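Local structure of succinate-semialdehyde dehydrogenase (Streptococcus pyogenes MGAS1882, 4OGD) at residues A[51-56]-A[91-96]; A[85-90]-A[134-139]. The protein probably oxidises succinic semialdehyde to succinate with NADP+ as the cofactor, as a member of the aldehyde dehydrogenase family. All blocks are in the same frame, centred on the assembly; numbering follows the deposited sequence.

Overall arrangement
Both contacts use helix 78-103, one turn after another: residues 85-90 meet the N-terminal part of helix 136-148 in contact 2, and residues 91-96 meet helix 45-61 in contact 1. Their centres lie about 10 Å apart, and they touch where Ile91 reaches Tyr136 and Met139 and where Val55 meets Met139. Contact 2 sits deeper, about 10 Å from the centre of the chain against about 19 Å for contact 1, and is apolar packing round a cysteine sulfur, without a hydrogen bond between its segments. Contact 1 is also largely buried, but combines packing of a leucine and alanines with a histidine-carboxylate bond and a bridging water on a more exposed flank.

Contact 1. Residues A[51-56]-A[91-96]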
loop_
_atom_site.group_PDB
_atom_site.type_symbol
_atom_site.label_atom_id
_atom_site.label_comp_id
_atom_site.label_asym_id
_atom_site.label_seq_id
_atom_site.Cartn_x
_atom_site.Cartn_y
_atom_site.Cartn_z
ATOM N N GLN A 51 25.142 13.372 -3.189
ATOM C CA GLN A 51 25.056 13.438 -1.735
ATOM C C GLN A 51 24.852 12.057 -1.115
ATOM O O GLN A 51 25.423 11.753 -0.072
ATOM C CB GLN A 51 23.945 14.407 -1.317
ATOM C CG GLN A 51 24.300 15.874 -1.579
ATOM C CD GLN A 51 23.083 16.747 -1.771
ATOM O OE1 GLN A 51 21.958 16.322 -1.519
ATOM N NE2 GLN A 51 23.297 17.982 -2.230
ATOM N N LEU A 52 24.048 11.217 -1.760
ATOM C CA LEU A 52 23.841 9.854 -1.266
ATOM C C LEU A 52 25.107 8.996 -1.386
ATOM O O LEU A 52 25.427 8.214 -0.495
ATOM C CB LEU A 52 22.646 9.191 -1.970
ATOM C CG LEU A 52 22.167 7.864 -1.385
ATOM C CD1 LEU A 52 21.834 7.994 0.101
ATOM C CD2 LEU A 52 20.960 7.352 -2.170
ATOM N N HIS A 53 25.837 9.146 -2.484
ATOM C CA HIS A 53 27.154 8.534 -2.569
ATOM C C HIS A 53 28.075 9.030 -1.447
ATOM O O HIS A 53 28.873 8.258 -0.920
ATOM C CB HIS A 53 27.781 8.793 -3.939
ATOM C CG HIS A 53 27.261 7.901 -5.024
ATOM N ND1 HIS A 53 27.258 6.528 -4.918
ATOM C CD2 HIS A 53 26.748 8.186 -6.245
ATOM C CE1 HIS A 53 26.766 6.003 -6.027
ATOM N NE2 HIS A 53 26.449 6.988 -6.849
ATOM N N GLN A 54 27.962 10.308 -1.077
ATOM C CA GLN A 54 28.824 10.871 -0.038
ATOM C C GLN A 54 28.429 10.330 1.332
ATOM O O GLN A 54 29.279 10.146 2.214
ATOM C CB GLN A 54 28.806 12.413 -0.068
ATOM C CG GLN A 54 29.794 13.091 0.911
ATOM C CD GLN A 54 31.262 12.712 0.659
ATOM O OE1 GLN A 54 31.625 12.266 -0.423
ATOM N NE2 GLN A 54 32.098 12.895 1.668
ATOM N N VAL A 55 27.139 10.050 1.511
ATOM C CA VAL A 55 26.697 9.390 2.734
ATOM C C VAL A 55 27.418 8.051 2.874
ATOM O O VAL A 55 27.961 7.738 3.934
ATOM C CB VAL A 55 25.163 9.181 2.766
ATOM C CG1 VAL A 55 24.784 8.236 3.898
ATOM C CG2 VAL A 55 24.454 10.506 2.935
ATOM N N ALA A 56 27.437 7.279 1.789
ATOM C CA ALA A 56 28.148 6.003 1.769
ATOM C C ALA A 56 29.637 6.203 2.044
ATOM O O ALA A 56 30.254 5.434 2.789
ATOM C CB ALA A 56 27.938 5.299 0.429
ATOM N N ILE A 91 23.565 -0.020 0.231
ATOM C CA ILE A 91 22.207 0.427 -0.086
ATOM C C ILE A 91 22.199 1.856 -0.643
ATOM O O ILE A 91 21.527 2.137 -1.638
ATOM C CB ILE A 91 21.276 0.309 1.140
ATOM C CG1 ILE A 91 21.079 -1.159 1.509
ATOM C CG2 ILE A 91 19.936 0.959 0.850
ATOM C CD1 ILE A 91 20.380 -1.374 2.854
ATOM N N ALA A 92 22.952 2.750 -0.009
ATOM C CA ALA A 92 23.077 4.139 -0.455
ATOM C C ALA A 92 23.662 4.195 -1.863
ATOM O O ALA A 92 23.111 4.856 -2.751
ATOM C CB ALA A 92 23.955 4.919 0.516
ATOM N N ASP A 93 24.767 3.481 -2.079
ATOM C CA ASP A 93 25.377 3.471 -3.410
ATOM C C ASP A 93 24.424 2.874 -4.444
ATOM O O ASP A 93 24.333 3.373 -5.565
ATOM C CB ASP A 93 26.705 2.708 -3.409
ATOM C CG ASP A 93 27.870 3.531 -2.878
ATOM O OD1 ASP A 93 27.861 4.785 -2.996
ATOM O OD2 ASP A 93 28.807 2.904 -2.340
ATOM N N TYR A 94 23.704 1.814 -4.062
ATOM C CA TYR A 94 22.737 1.178 -4.953
ATOM C C TYR A 94 21.696 2.168 -5.476
ATOM O O TYR A 94 21.512 2.302 -6.679
ATOM C CB TYR A 94 22.053 0.021 -4.221
ATOM C CG TYR A 94 20.945 -0.701 -4.976
ATOM C CD1 TYR A 94 19.611 -0.436 -4.701
ATOM C CD2 TYR A 94 21.239 -1.681 -5.922
ATOM C CE1 TYR A 94 18.598 -1.103 -5.363
ATOM C CE2 TYR A 94 20.233 -2.357 -6.590
ATOM C CZ TYR A 94 18.913 -2.066 -6.303
ATOM O OH TYR A 94 17.924 -2.747 -6.968
ATOM N N TYR A 95 21.019 2.874 -4.577
ATOM C CA TYR A 95 19.940 3.750 -5.022
ATOM C C TYR A 95 20.456 4.974 -5.779
ATOM O O TYR A 95 19.803 5.464 -6.693
ATOM C CB TYR A 95 19.020 4.124 -3.854
ATOM C CG TYR A 95 18.050 3.006 -3.557
ATOM C CD1 TYR A 95 17.050 2.682 -4.469
ATOM C CD2 TYR A 95 18.142 2.263 -2.384
ATOM C CE1 TYR A 95 16.164 1.656 -4.222
ATOM C CE2 TYR A 95 17.262 1.228 -2.126
ATOM C CZ TYR A 95 16.276 0.930 -3.049
ATOM O OH TYR A 95 15.383 -0.095 -2.819
ATOM N N ALA A 96 21.640 5.447 -5.415
ATOM C CA ALA A 96 22.262 6.513 -6.197
ATOM C C ALA A 96 22.616 6.027 -7.607
ATOM O O ALA A 96 22.429 6.753 -8.595
ATOM C CB ALA A 96 23.485 7.062 -5.477
HETATM O O HOH W 1 30.158 6.096 -2.323
#
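Leu52 and Ala92 make the tight half of this contact. The isobutyl group of Leu52 lies across the turn 92-96: CD1 packs on Ala92 CB at 3.8 Å, while CD2 sits 3.3 Å from Ala92 O and close to the backbone N and CB of Ala96. Its CG stands anti to the backbone N, which carries both methyls out to the facing helix. One turn along, Ala56 CB meets Ala92 CB at 4.0 Å, methyl against methyl. Beyond Leu52 the packing continues into helix 136-148, through Ile147.

The segments belong to helices 45-61 and 78-103, an antiparallel pair among the helices of this aldehyde dehydrogenase. The axes of the two segments come within 8.1 Å and run at 162° to each other, a closeness that the alanines at 56, 92 and 96 permit.

The other flank is polar and partly exposed. His53 ND1 donates to Asp93 OD1 over 2.7 Å, nearly straight at 164°. The carboxylate oxygen lies in the ring plane, but the N-H reaches it on the anti side and 29° out of the carboxylate plane; ring and carboxylate are also turned against each other. Ala96 CB lies over one face of the imidazole, displaced toward NE2, in a CH-pi contact 3.4 Å from the ring centroid. Bond and methyl together restrict the rotation of the ring. Asp93 OD1 also accepts from a water that donates to His53 O, so one oxygen joins the helices twice, directly and through solvent. The second oxygen, OD2, forms a salt bridge with Arg60, a turn beyond Ala56 on helix 45-61; this positive charge would be expected to stabilise the carboxylate as an anion.

Contact 2. Residues A[85-90]-A[134-139]; sequences VDLCAD and PYYQIM
Cys88 points its sulfur at the backbone where Tyr135 passes into Tyr136, in the N-terminal part of helix 136-148. In this aldehyde dehydrogenase the contact joins this part of the chain, which follows strand 124-128 of the Rossmann-type sheet, to helix 78-103. Cys88 SG stands beside its own backbone N (chi1 -74°) and from there comes to 3.4 Å from Tyr136 N, a packing contact. The polar partner of that nitrogen is the carboxylate of Glu84, one turn earlier on helix 78-103, whose OE2 accepts from the backbone N of both Tyr135 and Tyr136. Around the sulfur, Tyr135 CB lies 3.8 Å away and Met139 CB 3.9 Å.

Leu87 fills the neighbouring position. Its branch extends toward Tyr136, where CD2 touches the CD1-CE1 side of the ring, 3.5 Å from CE1. The methyl approaches obliquely, and the tyrosine also touches Phe426. Tyr136 OH is held beyond the contact by Ser420 OG and Arg140 NH1, fixing the far end of the ring. Tyr135 turns its own ring to another side of the fold: its OH bonds Ser166 OG, and the ring meets Phe167 edge-to-face.

Met139 sits one turn on from Tyr135, its backbone N bonded to Tyr135 O. The thioether chain leaves anti to the backbone N and then folds at both following torsions (chi2 64°, chi3 85°), so that the chain curls beside Cys88 instead of running out straight. The bend lays the chain along the C-terminal side of Cys88: Met139 CG rests 3.7 Å from Cys88 O, and the terminal CE lies 3.8 Å from that same oxygen.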
loop_
_atom_site.group_PDB
_atom_site.type_symbol
_atom_site.label_atom_id
_atom_site.label_comp_id
_atom_site.label_asym_id
_atom_site.label_seq_id
_atom_site.Cartn_x
_atom_site.Cartn_y
_atom_site.Cartn_z
ATOM N N VAL A 85 26.873 -1.321 9.053
ATOM C CA VAL A 85 27.375 -0.157 8.326
ATOM C C VAL A 85 27.697 -0.524 6.887
ATOM O O VAL A 85 27.309 0.194 5.963
ATOM C CB VAL A 85 28.628 0.445 8.973
ATOM C CG1 VAL A 85 29.193 1.544 8.073
ATOM C CG2 VAL A 85 28.293 0.997 10.340
ATOM N N ASP A 86 28.401 -1.641 6.699
ATOM C CA ASP A 86 28.786 -2.089 5.360
ATOM C C ASP A 86 27.580 -2.209 4.429
ATOM O O ASP A 86 27.633 -1.783 3.269
ATOM C CB ASP A 86 29.517 -3.437 5.411
ATOM C CG ASP A 86 30.890 -3.350 6.055
ATOM O OD1 ASP A 86 31.416 -2.230 6.239
ATOM O OD2 ASP A 86 31.450 -4.426 6.381
ATOM N N LEU A 87 26.493 -2.782 4.943
ATOM C CA LEU A 87 25.282 -2.958 4.151
ATOM C C LEU A 87 24.618 -1.613 3.849
ATOM O O LEU A 87 24.088 -1.410 2.756
ATOM C CB LEU A 87 24.312 -3.912 4.857
ATOM C CG LEU A 87 23.036 -4.230 4.081
ATOM C CD1 LEU A 87 23.364 -4.650 2.651
ATOM C CD2 LEU A 87 22.244 -5.325 4.798
ATOM N N CYS A 88 24.660 -0.693 4.811
ATOM C CA CYS A 88 24.115 0.649 4.606
ATOM C C CYS A 88 24.860 1.368 3.487
ATOM O O CYS A 88 24.241 2.050 2.672
ATOM C CB CYS A 88 24.202 1.476 5.884
ATOM S SG CYS A 88 22.991 0.998 7.130
ATOM N N ALA A 89 26.190 1.220 3.477
ATOM C CA ALA A 89 27.021 1.787 2.426
ATOM C C ALA A 89 26.521 1.291 1.078
ATOM O O ALA A 89 26.281 2.082 0.165
ATOM C CB ALA A 89 28.490 1.403 2.642
ATOM N N ASP A 90 26.319 -0.018 0.964
ATOM C CA ASP A 90 25.869 -0.610 -0.299
ATOM C C ASP A 90 24.468 -0.172 -0.731
ATOM O O ASP A 90 24.215 0.023 -1.923
ATOM C CB ASP A 90 25.968 -2.137 -0.241
ATOM C CG ASP A 90 27.406 -2.623 -0.181
ATOM O OD1 ASP A 90 28.325 -1.841 -0.532
ATOM O OD2 ASP A 90 27.615 -3.795 0.200
ATOM N N PRO A 134 19.522 -0.298 13.893
ATOM C CA PRO A 134 19.261 1.145 14.003
ATOM C C PRO A 134 19.636 1.943 12.754
ATOM O O PRO A 134 19.035 2.985 12.504
ATOM C CB PRO A 134 20.146 1.582 15.177
ATOM C CG PRO A 134 20.454 0.340 15.928
ATOM C CD PRO A 134 20.505 -0.756 14.892
ATOM N N TYR A 135 20.615 1.471 11.991
ATOM C CA TYR A 135 21.021 2.177 10.777
ATOM C C TYR A 135 20.408 1.587 9.511
ATOM O O TYR A 135 19.876 2.325 8.673
ATOM C CB TYR A 135 22.557 2.262 10.672
ATOM C CG TYR A 135 23.065 3.617 11.104
ATOM C CD1 TYR A 135 22.773 4.109 12.361
ATOM C CD2 TYR A 135 23.808 4.423 10.238
ATOM C CE1 TYR A 135 23.204 5.357 12.760
ATOM C CE2 TYR A 135 24.250 5.682 10.634
ATOM C CZ TYR A 135 23.937 6.141 11.898
ATOM O OH TYR A 135 24.354 7.394 12.313
ATOM N N TYR A 136 20.504 0.269 9.370
ATOM C CA TYR A 136 19.979 -0.442 8.209
ATOM C C TYR A 136 18.498 -0.181 7.988
ATOM O O TYR A 136 18.083 0.043 6.851
ATOM C CB TYR A 136 20.294 -1.937 8.347
ATOM C CG TYR A 136 19.493 -2.895 7.491
ATOM C CD1 TYR A 136 19.773 -3.068 6.134
ATOM C CD2 TYR A 136 18.502 -3.676 8.057
ATOM C CE1 TYR A 136 19.053 -3.984 5.360
ATOM C CE2 TYR A 136 17.781 -4.578 7.299
ATOM C CZ TYR A 136 18.060 -4.732 5.956
ATOM O OH TYR A 136 17.330 -5.636 5.209
ATOM N N GLN A 137 17.704 -0.163 9.060
ATOM C CA GLN A 137 16.271 0.074 8.880
ATOM C C GLN A 137 15.981 1.513 8.440
ATOM O O GLN A 137 14.987 1.761 7.751
ATOM C CB GLN A 137 15.441 -0.276 10.124
ATOM C CG GLN A 137 15.620 -1.677 10.688
ATOM C CD GLN A 137 15.310 -2.800 9.728
ATOM O OE1 GLN A 137 14.666 -2.610 8.692
ATOM N NE2 GLN A 137 15.760 -4.000 10.079
ATOM N N ILE A 138 16.829 2.467 8.822
ATOM C CA ILE A 138 16.678 3.822 8.283
ATOM C C ILE A 138 17.081 3.856 6.815
ATOM O O ILE A 138 16.353 4.380 5.968
ATOM C CB ILE A 138 17.532 4.871 9.026
ATOM C CG1 ILE A 138 17.204 4.900 10.519
ATOM C CG2 ILE A 138 17.288 6.252 8.429
ATOM C CD1 ILE A 138 18.172 5.789 11.320
ATOM N N MET A 139 18.241 3.290 6.508
ATOM C CA MET A 139 18.792 3.411 5.163
ATOM C C MET A 139 17.873 2.778 4.119
ATOM O O MET A 139 17.759 3.284 2.996
ATOM C CB MET A 139 20.206 2.811 5.086
ATOM C CG MET A 139 20.925 3.135 3.768
ATOM S SD MET A 139 21.223 4.901 3.575
ATOM C CE MET A 139 22.761 5.014 4.485
#